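Local coordinates for aminoglycoside 3'-phosphotransferase AphA1-IAB (Acinetobacter baumannii, PDB 4FEX), which transfers phosphate from ATP to the 3'-hydroxyl of kanamycin and related aminoglycosides, thereby conferring resistance to these antibiotics, at residues T100-K105 and N204-E209; D65-M70 and D93-L98; M80-I85 and I213-V218. One frame throughout, in Å; residues are numbered along the deposited sequence.

Contact 1 (T100-K105 and N204-E209). With 0TO (N-(3-chlorophenyl)-6,7-dimethoxyquinazolin-4-amine), chain G.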
loop_
_atom_site.group_PDB
_atom_site.type_symbol
_atom_site.label_atom_id
_atom_site.label_comp_id
_atom_site.label_asym_id
_atom_site.label_seq_id
_atom_site.Cartn_x
_atom_site.Cartn_y
_atom_site.Cartn_z
ATOM N N THR A 100 16.494 -3.736 1.441
ATOM C CA THR A 100 17.014 -3.990 0.111
ATOM C C THR A 100 15.941 -3.547 -0.869
ATOM O O THR A 100 14.764 -3.491 -0.525
ATOM C CB THR A 100 17.270 -5.476 -0.109
ATOM O OG1 THR A 100 16.078 -6.195 0.212
ATOM C CG2 THR A 100 18.385 -5.982 0.790
ATOM N N ALA A 101 16.336 -3.228 -2.092
ATOM C CA ALA A 101 15.362 -2.818 -3.088
ATOM C C ALA A 101 14.874 -4.010 -3.866
ATOM O O ALA A 101 15.603 -4.978 -4.055
ATOM C CB ALA A 101 15.938 -1.776 -4.042
ATOM N N ILE A 102 13.622 -3.929 -4.304
ATOM C CA ILE A 102 13.096 -4.868 -5.261
ATOM C C ILE A 102 13.294 -4.292 -6.657
ATOM O O ILE A 102 12.674 -3.291 -7.033
ATOM C CB ILE A 102 11.636 -5.207 -4.976
ATOM C CG1 ILE A 102 11.534 -5.808 -3.581
ATOM C CG2 ILE A 102 11.096 -6.214 -5.999
ATOM C CD1 ILE A 102 10.208 -6.482 -3.311
ATOM N N PRO A 103 14.199 -4.919 -7.416
ATOM C CA PRO A 103 14.531 -4.582 -8.801
ATOM C C PRO A 103 13.313 -4.706 -9.682
ATOM O O PRO A 103 12.626 -5.719 -9.623
ATOM C CB PRO A 103 15.507 -5.692 -9.189
ATOM C CG PRO A 103 15.140 -6.850 -8.267
ATOM C CD PRO A 103 14.885 -6.145 -6.973
ATOM N N GLY A 104 13.052 -3.700 -10.504
ATOM C CA GLY A 104 11.963 -3.790 -11.453
ATOM C C GLY A 104 11.214 -2.489 -11.581
ATOM O O GLY A 104 11.672 -1.458 -11.101
ATOM N N LYS A 105 10.062 -2.530 -12.243
ATOM C CA LYS A 105 9.248 -1.331 -12.423
ATOM C C LYS A 105 7.918 -1.499 -11.694
ATOM O O LYS A 105 7.539 -2.620 -11.349
ATOM C CB LYS A 105 9.038 -1.070 -13.911
ATOM C CG LYS A 105 10.334 -0.749 -14.654
ATOM C CD LYS A 105 10.165 -0.848 -16.177
ATOM C CE LYS A 105 11.249 -0.069 -16.922
ATOM N NZ LYS A 105 11.135 -0.198 -18.403
ATOM N N ASN A 204 2.586 0.199 -5.743
ATOM C CA ASN A 204 3.146 -0.627 -4.687
ATOM C C ASN A 204 3.415 -2.096 -5.019
ATOM O O ASN A 204 3.838 -2.864 -4.158
ATOM C CB ASN A 204 2.278 -0.520 -3.447
ATOM C CG ASN A 204 2.455 0.782 -2.750
ATOM O OD1 ASN A 204 3.449 1.472 -2.965
ATOM N ND2 ASN A 204 1.506 1.133 -1.890
ATOM N N LEU A 205 3.176 -2.496 -6.257
ATOM C CA LEU A 205 3.537 -3.852 -6.644
ATOM C C LEU A 205 4.611 -3.797 -7.706
ATOM O O LEU A 205 4.511 -3.024 -8.645
ATOM C CB LEU A 205 2.304 -4.610 -7.112
ATOM C CG LEU A 205 1.440 -4.782 -5.865
ATOM C CD1 LEU A 205 0.027 -4.237 -6.018
ATOM C CD2 LEU A 205 1.436 -6.236 -5.476
ATOM N N ILE A 206 5.658 -4.591 -7.545
ATOM C CA ILE A 206 6.831 -4.465 -8.402
ATOM C C ILE A 206 6.911 -5.595 -9.431
ATOM O O ILE A 206 6.963 -6.781 -9.070
ATOM C CB ILE A 206 8.133 -4.390 -7.550
ATOM C CG1 ILE A 206 7.933 -3.467 -6.341
ATOM C CG2 ILE A 206 9.321 -3.919 -8.381
ATOM C CD1 ILE A 206 7.493 -2.038 -6.697
ATOM N N PHE A 207 6.902 -5.230 -10.714
ATOM C CA PHE A 207 7.083 -6.210 -11.783
ATOM C C PHE A 207 8.514 -6.227 -12.314
ATOM O O PHE A 207 9.227 -5.219 -12.247
ATOM C CB PHE A 207 6.117 -5.945 -12.934
ATOM C CG PHE A 207 4.745 -6.475 -12.702
ATOM C CD1 PHE A 207 3.871 -5.821 -11.847
ATOM C CD2 PHE A 207 4.317 -7.615 -13.344
ATOM C CE1 PHE A 207 2.606 -6.298 -11.633
ATOM C CE2 PHE A 207 3.044 -8.096 -13.136
ATOM C CZ PHE A 207 2.189 -7.435 -12.277
ATOM N N ASP A 208 8.918 -7.373 -12.858
ATOM C CA ASP A 208 10.242 -7.525 -13.456
ATOM C C ASP A 208 10.278 -8.707 -14.419
ATOM O O ASP A 208 9.958 -9.834 -14.034
ATOM C CB ASP A 208 11.299 -7.707 -12.367
ATOM C CG ASP A 208 12.712 -7.791 -12.923
ATOM O OD1 ASP A 208 12.923 -7.390 -14.090
ATOM O OD2 ASP A 208 13.613 -8.253 -12.182
ATOM N N GLU A 209 10.668 -8.435 -15.665
ATOM C CA GLU A 209 10.757 -9.456 -16.714
ATOM C C GLU A 209 9.402 -10.120 -16.951
ATOM O O GLU A 209 9.322 -11.321 -17.243
ATOM C CB GLU A 209 11.807 -10.523 -16.368
ATOM C CG GLU A 209 13.165 -9.977 -15.935
ATOM C CD GLU A 209 14.165 -9.911 -17.079
ATOM O OE1 GLU A 209 13.794 -10.254 -18.226
ATOM O OE2 GLU A 209 15.329 -9.523 -16.826
HETATM C C21 0TO G . 10.303 1.520 2.362
HETATM C C20 0TO G . 10.622 0.355 1.678
HETATM CL CL 0TO G . 10.935 -1.113 2.535
HETATM C C18 0TO G . 10.691 0.345 0.284
HETATM C C19 0TO G . 10.060 2.662 1.606
HETATM C C17 0TO G . 10.104 2.633 0.204
HETATM C C7 0TO G . 10.525 1.497 -0.480
HETATM N N6 0TO G . 10.482 1.456 -1.821
HETATM C C4 0TO G . 10.858 0.435 -2.627
HETATM N N5 0TO G . 11.587 -0.632 -2.226
HETATM C C8 0TO G . 12.004 -1.564 -3.080
HETATM N N9 0TO G . 11.794 -1.472 -4.388
HETATM C C2 0TO G . 10.725 0.588 -3.999
HETATM C C1 0TO G . 11.142 -0.417 -4.868
HETATM C C3 0TO G . 10.010 1.670 -4.477
HETATM C C10 0TO G . 9.776 1.795 -5.839
HETATM O O11 0TO G . 9.094 2.885 -6.292
HETATM C C14 0TO G . 7.666 2.615 -6.232
HETATM C C12 0TO G . 10.229 0.814 -6.722
HETATM C C15 0TO G . 10.919 -0.301 -6.229
HETATM O O13 0TO G . 9.993 0.953 -8.062
HETATM C C16 0TO G . 11.093 0.400 -8.800
#
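Lys105 and Phe207 form one antiparallel hydrogen-bonded pair, the point where the chain arriving from 100-104 meets strand 205-208. Lys105 N gives its proton to Phe207 O at 2.8 Å, and Phe207 N returns the bond to Lys105 O at the same 2.8 Å. Just before the pair, Gly104 brings its CA to 3.2 Å from Phe207 O, a CA-H...O contact; at phi 140° a side chain here would point at the strand, into Phe207 O, and press on the preceding carbonyl, so a residue without one fits.

Ile206 gives the largest single share of the contact, its main apolar partner being Ile102. Its CB already meets Ile102 CG2. From there the two branches divide: CG2, opposite the backbone N, lies against Ile102 CG2 (3.8 Å) and the carbonyl oxygens of Ile102 and Lys105. CG1, beside the backbone N (chi1 -43°), carries CD1 the other way, over one face of the bound quinazoline, 3.9 Å from C15. A beta-branched residue suits this place because it can fill both directions at once. Ala101 CB approaches the quinazoline from the opposite face, and its small size lets the flat ring system lie close to the backbone. Ile102 N is 3.1 Å from ring atom N9, which places 100-105 along the heterocycle much as the linker between the lobes does in protein kinases. Beyond it, Asp208 CB packs on Pro103 O.

The polar end of Lys105 leads off to a salt bridge with Glu113 of helix 107-113. Strand 205-208 is the middle strand of a small three-stranded sheet, between 105-106 and 211-215, and Phe207 turns its ring away from the linker to pack on helices 107-113 and 118-134.

Contact 2 (D65-M70 and D93-L98). With 0TO (N-(3-chlorophenyl)-6,7-dimethoxyquinazolin-4-amine), chain G.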
loop_
_atom_site.group_PDB
_atom_site.type_symbol
_atom_site.label_atom_id
_atom_site.label_comp_id
_atom_site.label_asym_id
_atom_site.label_seq_id
_atom_site.Cartn_x
_atom_site.Cartn_y
_atom_site.Cartn_z
ATOM N N ASP A 65 5.162 5.511 12.335
ATOM C CA ASP A 65 4.752 4.952 11.062
ATOM C C ASP A 65 5.866 4.138 10.445
ATOM O O ASP A 65 5.633 3.027 9.981
ATOM C CB ASP A 65 4.294 6.068 10.138
ATOM C CG ASP A 65 3.364 7.038 10.847
ATOM O OD1 ASP A 65 2.555 6.544 11.681
ATOM O OD2 ASP A 65 3.463 8.276 10.607
ATOM N N VAL A 66 7.084 4.663 10.458
ATOM C CA VAL A 66 8.218 3.854 10.025
ATOM C C VAL A 66 8.334 2.586 10.880
ATOM O O VAL A 66 8.652 1.506 10.361
ATOM C CB VAL A 66 9.532 4.635 10.069
ATOM C CG1 VAL A 66 10.638 3.832 9.441
ATOM C CG2 VAL A 66 9.376 5.930 9.332
ATOM N N THR A 67 8.047 2.713 12.175
ATOM C CA THR A 67 8.120 1.562 13.060
ATOM C C THR A 67 7.092 0.507 12.664
ATOM O O THR A 67 7.396 -0.693 12.595
ATOM C CB THR A 67 7.933 1.933 14.548
ATOM O OG1 THR A 67 8.969 2.831 14.972
ATOM C CG2 THR A 67 8.016 0.680 15.402
ATOM N N ASP A 68 5.877 0.961 12.388
ATOM C CA ASP A 68 4.798 0.058 12.027
ATOM C C ASP A 68 5.140 -0.743 10.774
ATOM O O ASP A 68 4.739 -1.903 10.626
ATOM C CB ASP A 68 3.502 0.832 11.816
ATOM C CG ASP A 68 2.945 1.409 13.101
ATOM O OD1 ASP A 68 3.408 1.007 14.201
ATOM O OD2 ASP A 68 2.026 2.257 13.005
ATOM N N GLU A 69 5.894 -0.123 9.877
ATOM C CA GLU A 69 6.231 -0.765 8.618
ATOM C C GLU A 69 7.290 -1.841 8.830
ATOM O O GLU A 69 7.220 -2.929 8.251
ATOM C CB GLU A 69 6.712 0.265 7.599
ATOM C CG GLU A 69 6.847 -0.301 6.203
ATOM C CD GLU A 69 7.353 0.710 5.189
ATOM O OE1 GLU A 69 7.509 1.908 5.550
ATOM O OE2 GLU A 69 7.590 0.288 4.030
ATOM N N MET A 70 8.274 -1.537 9.667
ATOM C CA MET A 70 9.300 -2.516 10.010
ATOM C C MET A 70 8.706 -3.826 10.548
ATOM O O MET A 70 9.058 -4.911 10.084
ATOM C CB MET A 70 10.302 -1.912 11.003
ATOM C CG MET A 70 11.507 -2.785 11.288
ATOM S SD MET A 70 11.156 -4.067 12.499
ATOM C CE MET A 70 10.737 -3.050 13.918
ATOM N N ASP A 93 12.568 9.737 19.226
ATOM C CA ASP A 93 11.925 10.629 18.277
ATOM C C ASP A 93 12.266 10.299 16.826
ATOM O O ASP A 93 11.771 10.951 15.910
ATOM C CB ASP A 93 12.313 12.076 18.590
ATOM C CG ASP A 93 11.338 13.075 18.006
ATOM O OD1 ASP A 93 10.116 12.845 18.139
ATOM O OD2 ASP A 93 11.792 14.079 17.406
ATOM N N ASP A 94 13.105 9.287 16.611
ATOM C CA ASP A 94 13.528 8.946 15.249
ATOM C C ASP A 94 13.593 7.452 14.936
ATOM O O ASP A 94 14.215 6.660 15.642
ATOM C CB ASP A 94 14.873 9.599 14.928
ATOM C CG ASP A 94 14.799 11.110 14.931
ATOM O OD1 ASP A 94 15.020 11.687 16.014
ATOM O OD2 ASP A 94 14.521 11.719 13.861
ATOM N N ALA A 95 12.946 7.079 13.846
ATOM C CA ALA A 95 13.036 5.724 13.341
ATOM C C ALA A 95 13.803 5.706 12.013
ATOM O O ALA A 95 13.553 6.518 11.122
ATOM C CB ALA A 95 11.640 5.129 13.180
ATOM N N TRP A 96 14.749 4.788 11.884
ATOM C CA TRP A 96 15.459 4.634 10.629
ATOM C C TRP A 96 15.259 3.202 10.150
ATOM O O TRP A 96 15.374 2.265 10.936
ATOM C CB TRP A 96 16.938 4.937 10.827
ATOM C CG TRP A 96 17.180 6.265 11.457
ATOM C CD1 TRP A 96 17.009 6.610 12.778
ATOM C CD2 TRP A 96 17.634 7.444 10.793
ATOM N NE1 TRP A 96 17.332 7.939 12.965
ATOM C CE2 TRP A 96 17.720 8.468 11.761
ATOM C CE3 TRP A 96 17.987 7.732 9.474
ATOM C CZ2 TRP A 96 18.140 9.744 11.446
ATOM C CZ3 TRP A 96 18.399 9.002 9.165
ATOM C CH2 TRP A 96 18.474 9.994 10.142
ATOM N N LEU A 97 14.942 3.043 8.868
ATOM C CA LEU A 97 14.661 1.733 8.289
ATOM C C LEU A 97 15.420 1.510 6.992
ATOM O O LEU A 97 15.117 2.139 5.996
ATOM C CB LEU A 97 13.158 1.570 8.025
ATOM C CG LEU A 97 12.799 0.218 7.391
ATOM C CD1 LEU A 97 13.545 -0.919 8.064
ATOM C CD2 LEU A 97 11.326 -0.023 7.480
ATOM N N LEU A 98 16.375 0.584 7.003
ATOM C CA LEU A 98 17.156 0.259 5.816
ATOM C C LEU A 98 16.718 -1.079 5.241
ATOM O O LEU A 98 16.754 -2.096 5.937
ATOM C CB LEU A 98 18.649 0.207 6.162
ATOM C CG LEU A 98 19.680 0.271 5.019
ATOM C CD1 LEU A 98 19.616 1.622 4.284
ATOM C CD2 LEU A 98 21.099 -0.019 5.531
HETATM C C21 0TO G . 10.303 1.520 2.362
HETATM C C20 0TO G . 10.622 0.355 1.678
HETATM CL CL 0TO G . 10.935 -1.113 2.535
HETATM C C18 0TO G . 10.691 0.345 0.284
HETATM C C19 0TO G . 10.060 2.662 1.606
HETATM C C17 0TO G . 10.104 2.633 0.204
HETATM C C7 0TO G . 10.525 1.497 -0.480
HETATM N N6 0TO G . 10.482 1.456 -1.821
HETATM C C4 0TO G . 10.858 0.435 -2.627
HETATM N N5 0TO G . 11.587 -0.632 -2.226
HETATM C C8 0TO G . 12.004 -1.564 -3.080
HETATM N N9 0TO G . 11.794 -1.472 -4.388
HETATM C C2 0TO G . 10.725 0.588 -3.999
HETATM C C1 0TO G . 11.142 -0.417 -4.868
HETATM C C3 0TO G . 10.010 1.670 -4.477
HETATM C C10 0TO G . 9.776 1.795 -5.839
HETATM O O11 0TO G . 9.094 2.885 -6.292
HETATM C C14 0TO G . 7.666 2.615 -6.232
HETATM C C12 0TO G . 10.229 0.814 -6.722
HETATM C C15 0TO G . 10.919 -0.301 -6.229
HETATM O O13 0TO G . 9.993 0.953 -8.062
HETATM C C16 0TO G . 11.093 0.400 -8.800
#
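Val66 and Ala95 meet where helix 61-76 lies against the five-stranded antiparallel sheet of the N-terminal lobe, an arrangement shared with protein kinases. The axes of the short segments 65-70 and 94-98 approach to 8.0 Å, their N-to-C directions 38° apart.

The contact between them is apolar. Val66 CB rests 3.8 Å from Ala95 CB, whose small side chain lets the helix come close. Swung opposite its own backbone N (chi1 -172°), Val66 CG1 reaches 3.7 Å from Leu97 CB, and the two side chains lie alongside one another, pointing opposite ways. Leu97 extends further along the helix, setting CD2 4.1 Å from Met70 CB; the thioether end of Met70 turns away to Ile85 and Phe88 on strand 85-90.

No hydrogen bond joins the two segments, and the polar groups look to other partners. Thr67 presents OG1 to Ala95 CB, yet that hydroxyl is hydrogen-bonded to Ala63 O of its own helix. Glu69 makes a long, weak ion pair through OE1 with Lys56, consistent with the lysine-glutamate pair of kinase-like folds. Its extended chain brings OE2 to 3.4 Å from C21 of the ligand's chlorophenyl ring.

Contact 3 (M80-I85 and I213-V218). With NA (sodium ion), chain H; 0TO (N-(3-chlorophenyl)-6,7-dimethoxyquinazolin-4-amine), chain G.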
loop_
_atom_site.group_PDB
_atom_site.type_symbol
_atom_site.label_atom_id
_atom_site.label_comp_id
_atom_site.label_asym_id
_atom_site.label_seq_id
_atom_site.Cartn_x
_atom_site.Cartn_y
_atom_site.Cartn_z
ATOM N N MET A 80 5.073 -13.669 2.026
ATOM C CA MET A 80 5.122 -13.024 0.710
ATOM C C MET A 80 6.549 -12.602 0.367
ATOM O O MET A 80 7.438 -12.674 1.213
ATOM C CB MET A 80 4.205 -11.804 0.708
ATOM C CG MET A 80 2.753 -12.135 0.938
ATOM S SD MET A 80 1.897 -12.715 -0.541
ATOM C CE MET A 80 1.916 -14.471 -0.257
ATOM N N PRO A 81 6.782 -12.174 -0.885
ATOM C CA PRO A 81 8.111 -11.654 -1.234
ATOM C C PRO A 81 8.252 -10.163 -0.921
ATOM O O PRO A 81 7.598 -9.325 -1.551
ATOM C CB PRO A 81 8.187 -11.885 -2.739
ATOM C CG PRO A 81 6.760 -11.832 -3.210
ATOM C CD PRO A 81 5.929 -12.380 -2.077
ATOM N N LEU A 82 9.103 -9.822 0.037
ATOM C CA LEU A 82 9.219 -8.424 0.443
ATOM C C LEU A 82 10.659 -7.915 0.399
ATOM O O LEU A 82 11.592 -8.703 0.216
ATOM C CB LEU A 82 8.627 -8.251 1.840
ATOM C CG LEU A 82 7.148 -8.636 1.981
ATOM C CD1 LEU A 82 6.664 -8.210 3.336
ATOM C CD2 LEU A 82 6.303 -7.999 0.899
ATOM N N PRO A 83 10.852 -6.590 0.533
ATOM C CA PRO A 83 12.233 -6.141 0.754
ATOM C C PRO A 83 12.724 -6.675 2.107
ATOM O O PRO A 83 11.939 -6.715 3.048
ATOM C CB PRO A 83 12.109 -4.612 0.823
ATOM C CG PRO A 83 10.776 -4.279 0.252
ATOM C CD PRO A 83 9.898 -5.467 0.467
ATOM N N THR A 84 13.982 -7.079 2.218
ATOM C CA THR A 84 14.477 -7.530 3.513
ATOM C C THR A 84 15.028 -6.370 4.365
ATOM O O THR A 84 15.660 -5.450 3.839
ATOM C CB THR A 84 15.535 -8.637 3.345
ATOM O OG1 THR A 84 16.844 -8.055 3.281
ATOM C CG2 THR A 84 15.262 -9.421 2.070
ATOM N N ILE A 85 14.760 -6.416 5.673
ATOM C CA ILE A 85 15.254 -5.419 6.626
ATOM C C ILE A 85 16.732 -5.635 6.919
ATOM O O ILE A 85 17.097 -6.487 7.730
ATOM C CB ILE A 85 14.544 -5.522 7.996
ATOM C CG1 ILE A 85 13.020 -5.442 7.856
ATOM C CG2 ILE A 85 15.107 -4.481 8.982
ATOM C CD1 ILE A 85 12.282 -5.653 9.191
ATOM N N ILE A 213 6.852 -9.792 -8.669
ATOM C CA ILE A 213 7.891 -10.404 -7.859
ATOM C C ILE A 213 7.985 -9.839 -6.452
ATOM O O ILE A 213 8.846 -10.238 -5.678
ATOM C CB ILE A 213 9.285 -10.326 -8.534
ATOM C CG1 ILE A 213 9.852 -8.915 -8.435
ATOM C CG2 ILE A 213 9.224 -10.794 -9.984
ATOM C CD1 ILE A 213 11.240 -8.784 -8.978
ATOM N N GLY A 214 7.104 -8.917 -6.108
ATOM C CA GLY A 214 7.086 -8.440 -4.745
ATOM C C GLY A 214 6.244 -7.209 -4.577
ATOM O O GLY A 214 5.880 -6.552 -5.547
ATOM N N CYS A 215 5.924 -6.888 -3.338
ATOM C CA CYS A 215 5.172 -5.681 -3.091
ATOM C C CYS A 215 5.911 -4.846 -2.080
ATOM O O CYS A 215 6.770 -5.348 -1.366
ATOM C CB CYS A 215 3.772 -6.010 -2.586
ATOM S SG CYS A 215 3.737 -6.663 -0.939
ATOM N N ILE A 216 5.581 -3.566 -2.033
ATOM C CA ILE A 216 6.219 -2.660 -1.104
ATOM C C ILE A 216 5.173 -1.894 -0.318
ATOM O O ILE A 216 3.975 -2.047 -0.535
ATOM C CB ILE A 216 7.111 -1.651 -1.836
ATOM C CG1 ILE A 216 6.256 -0.810 -2.794
ATOM C CG2 ILE A 216 8.185 -2.365 -2.598
ATOM C CD1 ILE A 216 6.967 0.404 -3.408
ATOM N N ASP A 217 5.656 -1.075 0.600
ATOM C CA ASP A 217 4.842 -0.146 1.361
ATOM C C ASP A 217 3.845 -0.845 2.292
ATOM O O ASP A 217 2.634 -0.567 2.267
ATOM C CB ASP A 217 4.149 0.832 0.412
ATOM C CG ASP A 217 4.137 2.227 0.949
ATOM O OD1 ASP A 217 5.231 2.700 1.338
ATOM O OD2 ASP A 217 3.039 2.829 1.000
ATOM N N VAL A 218 4.362 -1.729 3.137
ATOM C CA VAL A 218 3.507 -2.661 3.863
ATOM C C VAL A 218 3.012 -2.123 5.209
ATOM O O VAL A 218 2.494 -2.869 6.042
ATOM C CB VAL A 218 4.232 -4.002 4.053
ATOM C CG1 VAL A 218 4.480 -4.646 2.707
ATOM C CG2 VAL A 218 5.533 -3.774 4.760
HETATM NA NA NA H . 9.522 -13.407 1.935
HETATM C C21 0TO G . 10.303 1.520 2.362
HETATM C C20 0TO G . 10.622 0.355 1.678
HETATM CL CL 0TO G . 10.935 -1.113 2.535
HETATM C C18 0TO G . 10.691 0.345 0.284
HETATM C C19 0TO G . 10.060 2.662 1.606
HETATM C C17 0TO G . 10.104 2.633 0.204
HETATM C C7 0TO G . 10.525 1.497 -0.480
HETATM N N6 0TO G . 10.482 1.456 -1.821
HETATM C C4 0TO G . 10.858 0.435 -2.627
HETATM N N5 0TO G . 11.587 -0.632 -2.226
HETATM C C8 0TO G . 12.004 -1.564 -3.080
HETATM N N9 0TO G . 11.794 -1.472 -4.388
HETATM C C2 0TO G . 10.725 0.588 -3.999
HETATM C C1 0TO G . 11.142 -0.417 -4.868
HETATM C C3 0TO G . 10.010 1.670 -4.477
HETATM C C10 0TO G . 9.776 1.795 -5.839
HETATM O O11 0TO G . 9.094 2.885 -6.292
HETATM C C14 0TO G . 7.666 2.615 -6.232
HETATM C C12 0TO G . 10.229 0.814 -6.722
HETATM C C15 0TO G . 10.919 -0.301 -6.229
HETATM O O13 0TO G . 9.993 0.953 -8.062
HETATM C C16 0TO G . 11.093 0.400 -8.800
HETATM O O HOH W 1 10.633 -11.792 0.469
HETATM O O HOH W 2 11.718 -14.206 2.956
HETATM O O HOH W 3 8.719 -14.955 0.011
#
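The pyrrolidine ring of Pro83 fits between Cys215 and the ligand: CD sits 3.6 Å from Cys215 O, while CG lies 3.9 Å from the chlorine at the edge of the chlorophenyl ring. Ile216 lies over one face of the quinazoline, with CG2 above the pyrimidine part and CD1 3.5 Å from C3 of the carbocyclic part; Ala101 of contact 1 lies on the opposite side, toward the C8-N9 edge. Pro81 offers its ring carbons CB and CG to Ile213 O, CB at 3.4 Å. Proline suits this irregular segment because its ring restricts phi and leaves no N-H in need of a partner.

Leu82 adds further apolar contact: its CD2 touches Cys215 SG at 3.4 Å and also Val218 CG1. The thiol lies between the backbone N and carbonyl carbon of its own residue (chi1 71°), a torsion that turns it to this leucine. One weak hydrogen bond, Cys215 N to Pro81 O at 3.5 Å, links the backbones.

Met80 O (2.3 Å), Thr77 O and three waters are among the six ligands of a sodium ion. Helix 61-76 packs on Leu82 and Val218, helix 118-134 on Met80 and Pro81, and strand 205-208 on Cys215 and Ile216.

All three contacts reach the same bound ligand, which marks the cleft between the lobes, consistent with the nucleotide pocket of kinase-like folds. Contacts 1 and 3 have centres about 9 Å apart and share the small sheet through neighbouring strands 205-208 and 211-215. Contact 2 belongs to the five-stranded sheet, its centre about 15 Å from that of contact 3 and about 21 Å from that of contact 1. Along the chain, contact 2 closes before contact 1 opens, contact 1 is nested within the loop closed by contact 3, and contacts 2 and 3 cross. Segments distant in sequence thus converge around one ligand.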